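Transcriptional regulator, TetR family (Vibrio parahaemolyticus, PDB 3HE0) probably acts as a TetR-family transcription factor, binding regulatory DNA through an N-terminal helix-turn-helix domain. Local coordinates at residues Q15-A20 / E60-N65; S27-L32 / N104-R109; K68-A73 / K129-V134; A76-D81 / R89-N94. One frame throughout, in Å; residues are numbered along the deposited sequence.

Interaction 1: Q15-A20 / E60-N65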
loop_
_atom_site.group_PDB
_atom_site.type_symbol
_atom_site.label_atom_id
_atom_site.label_comp_id
_atom_site.label_asym_id
_atom_site.label_seq_id
_atom_site.Cartn_x
_atom_site.Cartn_y
_atom_site.Cartn_z
ATOM N N GLN A 15 24.749 8.499 -9.477
ATOM C CA GLN A 15 24.521 7.904 -10.788
ATOM C C GLN A 15 24.199 6.400 -10.675
ATOM O O GLN A 15 23.258 5.882 -11.296
ATOM C CB GLN A 15 25.751 8.134 -11.662
ATOM C CG GLN A 15 25.616 7.656 -13.077
ATOM C CD GLN A 15 26.838 8.021 -13.911
ATOM O OE1 GLN A 15 27.210 9.189 -13.994
ATOM N NE2 GLN A 15 27.450 7.029 -14.545
ATOM N N ILE A 16 24.955 5.719 -9.833
ATOM C CA ILE A 16 24.770 4.295 -9.634
ATOM C C ILE A 16 23.455 4.038 -8.923
ATOM O O ILE A 16 22.755 3.065 -9.249
ATOM C CB ILE A 16 25.960 3.657 -8.797
ATOM C CG1 ILE A 16 27.271 3.744 -9.579
ATOM C CG2 ILE A 16 25.641 2.214 -8.424
ATOM C CD1 ILE A 16 28.599 3.537 -8.698
ATOM N N LEU A 17 23.152 4.867 -7.922
ATOM C CA LEU A 17 21.886 4.735 -7.198
ATOM C C LEU A 17 20.702 5.008 -8.118
ATOM O O LEU A 17 19.691 4.322 -8.043
ATOM C CB LEU A 17 21.813 5.665 -5.985
ATOM C CG LEU A 17 22.534 5.198 -4.725
ATOM C CD1 LEU A 17 22.319 6.205 -3.634
ATOM C CD2 LEU A 17 22.126 3.796 -4.258
ATOM N N ALA A 18 20.861 5.997 -8.985
ATOM C CA ALA A 18 19.837 6.324 -9.981
ATOM C C ALA A 18 19.612 5.140 -10.919
ATOM O O ALA A 18 18.488 4.727 -11.096
ATOM C CB ALA A 18 20.220 7.553 -10.771
ATOM N N ALA A 19 20.686 4.563 -11.466
ATOM C CA ALA A 19 20.553 3.371 -12.337
ATOM C C ALA A 19 19.889 2.233 -11.572
ATOM O O ALA A 19 18.962 1.586 -12.074
ATOM C CB ALA A 19 21.906 2.922 -12.866
ATOM N N ALA A 20 20.349 2.022 -10.337
ATOM C CA ALA A 20 19.866 0.925 -9.512
ATOM C C ALA A 20 18.387 1.070 -9.281
ATOM O O ALA A 20 17.631 0.127 -9.456
ATOM C CB ALA A 20 20.580 0.904 -8.167
ATOM N N GLU A 60 20.260 -1.703 0.531
ATOM C CA GLU A 60 19.930 -0.902 1.709
ATOM C C GLU A 60 20.059 0.579 1.424
ATOM O O GLU A 60 19.269 1.393 1.925
ATOM C CB GLU A 60 20.833 -1.283 2.892
ATOM C CG GLU A 60 20.503 -0.544 4.187
ATOM C CD GLU A 60 19.037 -0.782 4.685
ATOM O OE1 GLU A 60 18.411 -1.850 4.387
ATOM O OE2 GLU A 60 18.509 0.136 5.368
ATOM N N GLU A 61 21.067 0.927 0.629
ATOM C CA GLU A 61 21.322 2.317 0.299
ATOM C C GLU A 61 20.244 2.777 -0.639
ATOM O O GLU A 61 19.857 3.930 -0.605
ATOM C CB GLU A 61 22.691 2.501 -0.379
ATOM C CG GLU A 61 23.862 2.235 0.526
ATOM C CD GLU A 61 23.784 3.103 1.769
ATOM O OE1 GLU A 61 23.607 4.336 1.609
ATOM O OE2 GLU A 61 23.832 2.560 2.904
ATOM N N VAL A 62 19.766 1.891 -1.490
ATOM C CA VAL A 62 18.633 2.229 -2.340
ATOM C C VAL A 62 17.392 2.564 -1.468
ATOM O O VAL A 62 16.805 3.632 -1.598
ATOM C CB VAL A 62 18.351 1.110 -3.394
ATOM C CG1 VAL A 62 16.937 1.207 -3.942
ATOM C CG2 VAL A 62 19.373 1.195 -4.534
ATOM N N ARG A 63 17.043 1.678 -0.541
ATOM C CA ARG A 63 15.872 1.943 0.336
ATOM C C ARG A 63 16.011 3.287 1.013
ATOM O O ARG A 63 15.051 4.066 1.051
ATOM C CB ARG A 63 15.684 0.872 1.403
ATOM C CG ARG A 63 15.409 -0.517 0.843
ATOM C CD ARG A 63 15.306 -1.567 1.954
ATOM N NE ARG A 63 15.403 -2.912 1.378
ATOM C CZ ARG A 63 16.487 -3.697 1.410
ATOM N NH1 ARG A 63 17.614 -3.336 2.048
ATOM N NH2 ARG A 63 16.438 -4.881 0.807
ATOM N N LEU A 64 17.202 3.578 1.542
ATOM C CA LEU A 64 17.361 4.814 2.319
ATOM C C LEU A 64 17.266 6.000 1.404
ATOM O O LEU A 64 16.704 7.041 1.794
ATOM C CB LEU A 64 18.682 4.862 3.100
ATOM C CG LEU A 64 18.767 3.829 4.235
ATOM C CD1 LEU A 64 20.143 3.803 4.911
ATOM C CD2 LEU A 64 17.610 4.039 5.244
ATOM N N ASN A 65 17.810 5.858 0.191
ATOM C CA ASN A 65 17.806 6.963 -0.743
ATOM C C ASN A 65 16.361 7.258 -1.247
ATOM O O ASN A 65 15.957 8.442 -1.353
ATOM C CB ASN A 65 18.764 6.689 -1.933
ATOM C CG ASN A 65 18.717 7.794 -2.988
ATOM O OD1 ASN A 65 19.128 8.915 -2.730
ATOM N ND2 ASN A 65 18.238 7.478 -4.167
#
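Leu17 of helix 13-27 and Val62 of helix 55-74 mark the point where the two helices cross, with their CA atoms 6.4 Å apart. The axes of the short segments meet at nearly a right angle, with a signed crossing angle of -89°, and approach to 10.2 Å, so side chains rather than backbones fill the space between them. No hydrogen bond links the two segments, and the contact is buried. Leu17 points at the other helix and spreads its fork along it. Its CD2 lies 3.8 Å from Val62 CG2 and also touches the CB of Glu61, while CD1 reaches one turn further, 4.0 Å from Asn65 CB. With chi1 at -80° the leucine CG is anti to the carbonyl carbon, which sets both methyls against the partner helix. Leu17 and Val62 run alongside each other in opposite senses. Val62 answers with one branch: CG2 fits between Leu17 CD2 and the methyl of Ala20, with Val62 CG2 to Ala20 CB also 3.8 Å. Glu61 and Asn65 lend mainly carbon to this surface, and the carboxylate of Glu61 turns to a salt bridge with Arg13. Ala20 is backed by Leu37, so the packing continues into helix 34-41. A long helix crossing the first helix of the domain at a steep angle, with an aliphatic core between them, is the arrangement of the TetR-type DNA-binding domain, whose predicted helix-turn-helix spans residues 33-52.

Interaction 2: S27-L32 / N104-R109. With SO4 (sulfate ion), chain D.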
loop_
_atom_site.group_PDB
_atom_site.type_symbol
_atom_site.label_atom_id
_atom_site.label_comp_id
_atom_site.label_asym_id
_atom_site.label_seq_id
_atom_site.Cartn_x
_atom_site.Cartn_y
_atom_site.Cartn_z
ATOM N N SER A 27 12.048 -3.864 -12.500
ATOM C CA SER A 27 11.996 -5.318 -12.340
ATOM C C SER A 27 12.436 -5.812 -10.938
ATOM O O SER A 27 12.891 -6.948 -10.781
ATOM C CB SER A 27 12.773 -5.994 -13.485
ATOM O OG SER A 27 13.840 -5.178 -13.957
ATOM N N GLY A 28 12.278 -4.953 -9.929
ATOM C CA GLY A 28 12.425 -5.345 -8.512
ATOM C C GLY A 28 13.809 -5.619 -7.913
ATOM O O GLY A 28 14.807 -5.794 -8.637
ATOM N N PHE A 29 13.831 -5.685 -6.574
ATOM C CA PHE A 29 15.048 -5.931 -5.769
ATOM C C PHE A 29 15.815 -7.220 -6.124
ATOM O O PHE A 29 17.017 -7.170 -6.417
ATOM C CB PHE A 29 14.706 -5.932 -4.264
ATOM C CG PHE A 29 14.375 -4.566 -3.708
ATOM C CD1 PHE A 29 15.377 -3.744 -3.187
ATOM C CD2 PHE A 29 13.072 -4.098 -3.689
ATOM C CE1 PHE A 29 15.077 -2.476 -2.677
ATOM C CE2 PHE A 29 12.774 -2.823 -3.172
ATOM C CZ PHE A 29 13.779 -2.020 -2.674
ATOM N N GLN A 30 15.130 -8.361 -6.101
ATOM C CA GLN A 30 15.785 -9.671 -6.334
ATOM C C GLN A 30 16.379 -9.825 -7.751
ATOM O O GLN A 30 17.330 -10.588 -7.970
ATOM C CB GLN A 30 14.795 -10.829 -6.082
ATOM C CG GLN A 30 14.325 -10.984 -4.636
ATOM C CD GLN A 30 13.219 -12.026 -4.494
ATOM O OE1 GLN A 30 13.406 -13.200 -4.820
ATOM N NE2 GLN A 30 12.061 -11.596 -4.006
ATOM N N GLY A 31 15.793 -9.111 -8.709
ATOM C CA GLY A 31 16.233 -9.185 -10.093
ATOM C C GLY A 31 17.579 -8.541 -10.355
ATOM O O GLY A 31 18.243 -8.899 -11.321
ATOM N N LEU A 32 17.997 -7.628 -9.479
ATOM C CA LEU A 32 19.112 -6.747 -9.763
ATOM C C LEU A 32 20.415 -7.491 -10.005
ATOM O O LEU A 32 20.832 -8.340 -9.215
ATOM C CB LEU A 32 19.283 -5.732 -8.634
ATOM C CG LEU A 32 20.300 -4.614 -8.884
ATOM C CD1 LEU A 32 19.741 -3.542 -9.783
ATOM C CD2 LEU A 32 20.696 -4.007 -7.589
ATOM N N ASN A 104 7.303 5.671 -5.702
ATOM C CA ASN A 104 6.207 4.809 -5.297
ATOM C C ASN A 104 6.454 3.371 -5.725
ATOM O O ASN A 104 6.265 2.433 -4.931
ATOM C CB ASN A 104 4.889 5.300 -5.887
ATOM C CG ASN A 104 4.239 6.354 -5.044
ATOM O OD1 ASN A 104 4.910 7.086 -4.309
ATOM N ND2 ASN A 104 2.926 6.442 -5.131
ATOM N N ALA A 105 6.880 3.208 -6.977
ATOM C CA ALA A 105 7.081 1.879 -7.539
ATOM C C ALA A 105 8.055 1.043 -6.663
ATOM O O ALA A 105 7.781 -0.114 -6.299
ATOM C CB ALA A 105 7.584 1.999 -8.987
ATOM N N ILE A 106 9.162 1.669 -6.285
ATOM C CA ILE A 106 10.226 0.997 -5.554
ATOM C C ILE A 106 9.823 0.673 -4.123
ATOM O O ILE A 106 10.070 -0.437 -3.628
ATOM C CB ILE A 106 11.501 1.865 -5.527
ATOM C CG1 ILE A 106 12.068 1.994 -6.940
ATOM C CG2 ILE A 106 12.560 1.258 -4.606
ATOM C CD1 ILE A 106 12.931 3.226 -7.118
ATOM N N SER A 107 9.217 1.651 -3.458
ATOM C CA SER A 107 8.929 1.513 -2.052
ATOM C C SER A 107 7.723 0.611 -1.827
ATOM O O SER A 107 7.565 0.093 -0.734
ATOM C CB SER A 107 8.724 2.873 -1.397
ATOM O OG SER A 107 7.559 3.484 -1.889
ATOM N N ASN A 108 6.887 0.401 -2.852
ATOM C CA ASN A 108 5.813 -0.598 -2.755
ATOM C C ASN A 108 6.307 -2.046 -2.699
ATOM O O ASN A 108 5.509 -2.959 -2.705
ATOM C CB ASN A 108 4.810 -0.458 -3.909
ATOM C CG ASN A 108 3.651 0.482 -3.577
ATOM O OD1 ASN A 108 3.845 1.519 -2.939
ATOM N ND2 ASN A 108 2.435 0.116 -4.016
ATOM N N ARG A 109 7.614 -2.253 -2.636
ATOM C CA ARG A 109 8.179 -3.590 -2.535
ATOM C C ARG A 109 8.947 -3.718 -1.209
ATOM O O ARG A 109 8.567 -4.513 -0.341
ATOM C CB ARG A 109 9.088 -3.847 -3.744
ATOM C CG ARG A 109 8.610 -3.135 -5.020
ATOM C CD ARG A 109 9.599 -3.245 -6.153
ATOM N NE ARG A 109 9.591 -4.570 -6.778
ATOM C CZ ARG A 109 9.061 -4.872 -7.969
ATOM N NH1 ARG A 109 9.128 -6.124 -8.416
ATOM N NH2 ARG A 109 8.464 -3.954 -8.726
HETATM S S SO4 D . 11.265 -8.030 -5.467
HETATM O O1 SO4 D . 12.243 -8.169 -4.394
HETATM O O2 SO4 D . 11.976 -7.986 -6.741
HETATM O O3 SO4 D . 10.478 -6.813 -5.235
HETATM O O4 SO4 D . 10.409 -9.211 -5.499
#
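Arg109 lays one face of its guanidinium group over the backbone of Gly28, which has no side chain: the CA of Gly28 stands 3.1 Å above the guanidinium plane, toward its rim. At the edge of the same group a sulfate ion, probably from the crystallisation liquor, takes a nearly straight hydrogen bond from Arg109 NE to O3 (2.9 Å, 169°). A bend at chi3, 76°, turns the arginine chain into this position. On the far side of the anion, Gln30 N donates to O2 at 3.2 Å, and Arg109 NH1 of the second subunit also binds the sulfate. Gly28, the first residue after helix 13-27 to leave helical angles (phi 74°), leads into the turn before helix 34-41. The contact therefore joins the helix-turn-helix domain to helix 102-107 of the C-terminal domain, a junction through which some TetR relatives relay ligand binding to the DNA-binding helices. Phe29 turns the edge of its ring to Ile106 O and Arg109 CB, which lie 3.6 and 3.9 Å from Phe29 CE2. Apolar packing adds Phe29 CZ against Ile106 CG2 at 4.0 Å, these two side chains crossing at about a right angle.

Interaction 3: K68-A73 / K129-V134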
loop_
_atom_site.group_PDB
_atom_site.type_symbol
_atom_site.label_atom_id
_atom_site.label_comp_id
_atom_site.label_asym_id
_atom_site.label_seq_id
_atom_site.Cartn_x
_atom_site.Cartn_y
_atom_site.Cartn_z
ATOM N N LYS A 68 14.480 9.037 1.367
ATOM C CA LYS A 68 14.886 10.439 1.508
ATOM C C LYS A 68 14.204 11.294 0.449
ATOM O O LYS A 68 13.782 12.425 0.698
ATOM C CB LYS A 68 16.412 10.566 1.431
ATOM C CG LYS A 68 16.966 12.030 1.511
ATOM C CD LYS A 68 16.265 12.894 2.622
ATOM C CE LYS A 68 17.263 13.703 3.491
ATOM N NZ LYS A 68 18.252 14.512 2.667
ATOM N N ARG A 69 14.090 10.753 -0.750
ATOM C CA ARG A 69 13.482 11.492 -1.832
ATOM C C ARG A 69 11.977 11.673 -1.599
ATOM O O ARG A 69 11.440 12.763 -1.786
ATOM C CB ARG A 69 13.754 10.767 -3.149
ATOM C CG ARG A 69 15.256 10.751 -3.533
ATOM C CD ARG A 69 15.418 11.008 -4.966
ATOM N NE ARG A 69 15.288 9.792 -5.745
ATOM C CZ ARG A 69 14.630 9.675 -6.896
ATOM N NH1 ARG A 69 14.636 8.499 -7.503
ATOM N NH2 ARG A 69 13.939 10.687 -7.431
ATOM N N ILE A 70 11.325 10.600 -1.157
ATOM C CA ILE A 70 9.911 10.659 -0.819
ATOM C C ILE A 70 9.711 11.754 0.241
ATOM O O ILE A 70 8.905 12.672 0.029
ATOM C CB ILE A 70 9.380 9.294 -0.393
ATOM C CG1 ILE A 70 9.364 8.375 -1.611
ATOM C CG2 ILE A 70 7.944 9.413 0.183
ATOM C CD1 ILE A 70 9.170 6.900 -1.266
ATOM N N ALA A 71 10.525 11.737 1.295
ATOM C CA ALA A 71 10.395 12.733 2.376
ATOM C C ALA A 71 10.509 14.160 1.874
ATOM O O ALA A 71 9.702 15.028 2.263
ATOM C CB ALA A 71 11.390 12.472 3.506
ATOM N N SER A 72 11.471 14.432 0.988
ATOM C CA SER A 72 11.540 15.767 0.423
ATOM C C SER A 72 10.417 16.041 -0.587
ATOM O O SER A 72 9.961 17.179 -0.687
ATOM C CB SER A 72 12.920 16.093 -0.169
ATOM O OG SER A 72 13.566 14.916 -0.590
ATOM N N ALA A 73 9.964 15.043 -1.341
ATOM C CA ALA A 73 8.832 15.293 -2.217
ATOM C C ALA A 73 7.560 15.635 -1.338
ATOM O O ALA A 73 6.890 16.662 -1.518
ATOM C CB ALA A 73 8.601 14.106 -3.100
ATOM N N LYS A 129 13.080 9.715 10.978
ATOM C CA LYS A 129 13.794 10.990 11.100
ATOM C C LYS A 129 13.653 11.940 9.889
ATOM O O LYS A 129 13.673 13.163 10.049
ATOM C CB LYS A 129 15.279 10.726 11.377
ATOM C CG LYS A 129 15.521 10.092 12.736
ATOM C CD LYS A 129 16.997 9.868 13.035
ATOM C CE LYS A 129 17.161 9.210 14.405
ATOM N NZ LYS A 129 18.513 9.417 14.986
HETATM N N MSE A 130 13.485 11.388 8.691
HETATM C CA MSE A 130 13.369 12.196 7.471
HETATM C C MSE A 130 12.054 12.984 7.320
HETATM O O MSE A 130 11.980 13.884 6.504
HETATM C CB MSE A 130 13.548 11.303 6.246
HETATM C CG MSE A 130 14.836 10.516 6.228
HETATM SE SE MSE A 130 14.915 9.157 4.820
HETATM C CE MSE A 130 16.601 8.276 5.315
ATOM N N PHE A 131 11.022 12.653 8.088
ATOM C CA PHE A 131 9.706 13.311 7.955
ATOM C C PHE A 131 9.457 14.332 9.069
ATOM O O PHE A 131 8.384 14.371 9.665
ATOM C CB PHE A 131 8.594 12.245 7.906
ATOM C CG PHE A 131 8.640 11.413 6.668
ATOM C CD1 PHE A 131 8.011 11.835 5.512
ATOM C CD2 PHE A 131 9.375 10.242 6.628
ATOM C CE1 PHE A 131 8.095 11.090 4.328
ATOM C CE2 PHE A 131 9.466 9.485 5.441
ATOM C CZ PHE A 131 8.812 9.918 4.298
ATOM N N ALA A 132 10.465 15.166 9.340
ATOM C CA ALA A 132 10.423 16.073 10.485
ATOM C C ALA A 132 9.270 17.075 10.415
ATOM O O ALA A 132 8.650 17.380 11.440
ATOM C CB ALA A 132 11.796 16.805 10.666
ATOM N N GLN A 133 8.963 17.577 9.216
ATOM C CA GLN A 133 7.828 18.488 9.069
ATOM C C GLN A 133 6.471 17.781 9.222
ATOM O O GLN A 133 5.509 18.412 9.635
ATOM C CB GLN A 133 7.905 19.293 7.766
ATOM C CG GLN A 133 8.968 20.406 7.785
ATOM C CD GLN A 133 8.825 21.340 6.598
ATOM O OE1 GLN A 133 8.859 20.905 5.444
ATOM N NE2 GLN A 133 8.650 22.628 6.871
ATOM N N VAL A 134 6.382 16.478 8.963
ATOM C CA VAL A 134 5.084 15.775 9.180
ATOM C C VAL A 134 4.843 15.686 10.689
ATOM O O VAL A 134 3.740 15.939 11.198
ATOM C CB VAL A 134 5.058 14.361 8.551
ATOM C CG1 VAL A 134 3.735 13.640 8.853
ATOM C CG2 VAL A 134 5.282 14.459 7.057
#
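Ala71 projects as a small knob into the hollow between Met130 and Phe131, where helix 55-74, the long helix that leads from the DNA-binding domain into the C-terminal domain of TetR proteins, passes the break between helices 117-129 and 132-143. Straight ahead the methyl CB of Ala71 meets Met130 CB at 3.7 Å, while Met130 O, 3.4 Å from Ala71 CB, lies obliquely ahead. The Phe131 ring flanks the knob and turns a face to it: Ala71 CB sits over that face in a CH-pi contact, 3.8 Å from the centroid and 16° off the ring normal. A shallower fit lies beside this knob. Ile70 CG2 lies at the edge of the Phe131 ring, 4.2 Å from CZ. Met130, here selenomethionine, stretches its chain along the helix and rests its selenium on the backbone of Lys68, with SE 3.5 Å from Lys68 N. Phe131 stands at the N-cap position of helix 132-143, and its chi1 of -67°, placing CG anti to the carbonyl carbon, swings the ring toward Ala71. Nearby, Gln75 NE2 donates to both Ala71 O and Met130 O, tying the two backbones together. The closest approach of the ring itself is to the main chain: Phe131 CE1 lies 3.4 Å from Ala71 CA.

Interaction 4: A76-D81 / R89-N94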
loop_
_atom_site.group_PDB
_atom_site.type_symbol
_atom_site.label_atom_id
_atom_site.label_comp_id
_atom_site.label_asym_id
_atom_site.label_seq_id
_atom_site.Cartn_x
_atom_site.Cartn_y
_atom_site.Cartn_z
ATOM N N ALA A 76 7.695 19.169 0.107
ATOM C CA ALA A 76 8.076 20.250 -0.793
ATOM C C ALA A 76 7.067 21.386 -0.696
ATOM O O ALA A 76 5.861 21.157 -0.708
ATOM C CB ALA A 76 8.194 19.739 -2.245
ATOM N N GLY A 77 7.570 22.601 -0.556
ATOM C CA GLY A 77 6.733 23.772 -0.451
ATOM C C GLY A 77 6.106 24.001 0.904
ATOM O O GLY A 77 5.349 24.948 1.077
ATOM N N VAL A 78 6.375 23.143 1.879
ATOM C CA VAL A 78 5.810 23.375 3.202
ATOM C C VAL A 78 6.691 24.360 3.947
ATOM O O VAL A 78 7.903 24.211 3.953
ATOM C CB VAL A 78 5.723 22.090 4.018
ATOM C CG1 VAL A 78 5.184 22.378 5.401
ATOM C CG2 VAL A 78 4.862 21.088 3.297
ATOM N N ASN A 79 6.107 25.370 4.571
ATOM C CA ASN A 79 6.833 26.030 5.649
ATOM C C ASN A 79 5.989 26.134 6.891
ATOM O O ASN A 79 4.749 26.261 6.830
ATOM C CB ASN A 79 7.448 27.374 5.234
ATOM C CG ASN A 79 6.441 28.475 5.126
ATOM O OD1 ASN A 79 5.686 28.738 6.056
ATOM N ND2 ASN A 79 6.453 29.172 3.992
ATOM N N ASP A 80 6.672 26.077 8.029
ATOM C CA ASP A 80 5.997 25.971 9.312
ATOM C C ASP A 80 5.294 27.266 9.700
ATOM O O ASP A 80 4.555 27.272 10.678
ATOM C CB ASP A 80 6.971 25.492 10.394
ATOM C CG ASP A 80 7.648 24.159 10.024
ATOM O OD1 ASP A 80 7.192 23.467 9.076
ATOM O OD2 ASP A 80 8.649 23.805 10.680
ATOM N N ASP A 81 5.504 28.339 8.927
ATOM C CA ASP A 81 4.694 29.558 9.048
ATOM C C ASP A 81 3.250 29.411 8.576
ATOM O O ASP A 81 2.368 30.075 9.113
ATOM C CB ASP A 81 5.333 30.711 8.279
ATOM C CG ASP A 81 6.667 31.127 8.857
ATOM O OD1 ASP A 81 7.312 30.296 9.544
ATOM O OD2 ASP A 81 7.067 32.289 8.622
ATOM N N ARG A 89 -2.792 20.290 3.569
ATOM C CA ARG A 89 -3.233 20.212 2.182
ATOM C C ARG A 89 -2.053 20.105 1.238
ATOM O O ARG A 89 -2.115 19.365 0.248
ATOM C CB ARG A 89 -4.097 21.431 1.800
ATOM C CG ARG A 89 -4.656 21.400 0.355
ATOM C CD ARG A 89 -5.544 22.614 -0.004
ATOM N NE ARG A 89 -6.852 22.478 0.616
ATOM C CZ ARG A 89 -7.223 23.041 1.767
ATOM N NH1 ARG A 89 -8.450 22.826 2.230
ATOM N NH2 ARG A 89 -6.383 23.824 2.459
ATOM N N THR A 90 -0.989 20.859 1.505
ATOM C CA THR A 90 0.156 20.843 0.622
ATOM C C THR A 90 0.753 19.434 0.540
ATOM O O THR A 90 0.944 18.886 -0.543
ATOM C CB THR A 90 1.252 21.864 1.071
ATOM O OG1 THR A 90 0.674 23.167 1.174
ATOM C CG2 THR A 90 2.401 21.931 0.084
HETATM N N MSE A 91 1.046 18.858 1.697
HETATM C CA MSE A 91 1.659 17.544 1.765
HETATM C C MSE A 91 0.722 16.495 1.177
HETATM O O MSE A 91 1.170 15.594 0.475
HETATM C CB MSE A 91 2.001 17.183 3.211
HETATM C CG MSE A 91 3.147 18.001 3.757
HETATM SE SE MSE A 91 3.445 17.634 5.644
HETATM C CE MSE A 91 5.013 18.767 5.905
ATOM N N TRP A 92 -0.571 16.623 1.453
ATOM C CA TRP A 92 -1.558 15.657 0.949
ATOM C C TRP A 92 -1.478 15.651 -0.572
ATOM O O TRP A 92 -1.444 14.604 -1.190
ATOM C CB TRP A 92 -2.963 16.046 1.426
ATOM C CG TRP A 92 -3.984 14.986 1.321
ATOM C CD1 TRP A 92 -4.526 14.248 2.349
ATOM C CD2 TRP A 92 -4.628 14.534 0.128
ATOM N NE1 TRP A 92 -5.461 13.368 1.856
ATOM C CE2 TRP A 92 -5.540 13.534 0.496
ATOM C CE3 TRP A 92 -4.533 14.896 -1.216
ATOM C CZ2 TRP A 92 -6.317 12.876 -0.434
ATOM C CZ3 TRP A 92 -5.320 14.244 -2.128
ATOM C CH2 TRP A 92 -6.199 13.246 -1.734
ATOM N N LEU A 93 -1.426 16.837 -1.170
ATOM C CA LEU A 93 -1.372 16.976 -2.635
ATOM C C LEU A 93 -0.017 16.571 -3.205
ATOM O O LEU A 93 0.065 16.010 -4.296
ATOM C CB LEU A 93 -1.709 18.406 -3.068
ATOM C CG LEU A 93 -3.201 18.747 -3.033
ATOM C CD1 LEU A 93 -3.425 20.232 -3.356
ATOM C CD2 LEU A 93 -3.999 17.873 -4.004
ATOM N N ASN A 94 1.056 16.841 -2.478
ATOM C CA ASN A 94 2.354 16.282 -2.882
ATOM C C ASN A 94 2.275 14.747 -2.919
ATOM O O ASN A 94 2.844 14.095 -3.804
ATOM C CB ASN A 94 3.488 16.718 -1.929
ATOM C CG ASN A 94 3.827 18.204 -2.037
ATOM O OD1 ASN A 94 3.569 18.823 -3.048
ATOM N ND2 ASN A 94 4.419 18.775 -0.977
#
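Asn94 ND2 grips two backbone carbonyls of the chain leading out of helix 55-74, those of Ala76 and Val74. The bond to Ala76 O is 2.8 Å long with an N-H...O angle of 152°; it lies in the carbonyl plane on a lone pair of the oxygen and only slightly off the plane of the asparagine amide. Two carbonyl acceptors for the one NH2 restrain the turn of the amide about chi2 and settle which end is nitrogen. One turn earlier on helix 84-97, Thr90 presents carbon rather than oxygen to the loop. Its CG2 is anti to the backbone N and comes 3.6 Å from Ala76 O and 4.1 Å from Val78 CG2, while OG1 turns back to Glu86 O within its own helix. Between Ala76 and Val78 the chain passes through Gly77, whose positive phi of 79° redirects it so that Val78 faces the helix. Val78 CG2 rests against the side of the Met91 chain, a selenomethionine: it is 3.6 Å from CG and 3.5 Å from the terminal methyl CE, the latter tighter than usual van der Waals contact. Val78 CG1 also reaches Met91 CE, and the two side chains cross at about a right angle. Met91 continues from here onto Gln133 and Val134, so the selenomethionine bridges the loop and helix 132-143. The chemistry is thus divided: an asparagine amide fixes the course of the loop backbone directly after helix 55-74, and apolar packing seats Val78 itself against helix 84-97.

Helix 55-74 strings the contacts together: interaction 1 lies on its earlier part and interaction 3 on its later part, with centres about 17 Å apart, while interaction 4 uses the loop that follows. Interactions 3 and 4 are neighbours, about 11 Å between centres, joined by a probable hydrogen bond from Gln133 NE2 to Asp80 OD1. Interaction 2 brings the loop after helix 13-27 to helix 102-107; it touches interaction 1 through Arg63 and Phe29, and interaction 3 through Ser107 and Ile70. Interactions 1 and 4 are about 26 Å apart on opposite sides of the chain's centre. The contacts thus span from the DNA-binding domain into the C-terminal domain and join the two structurally.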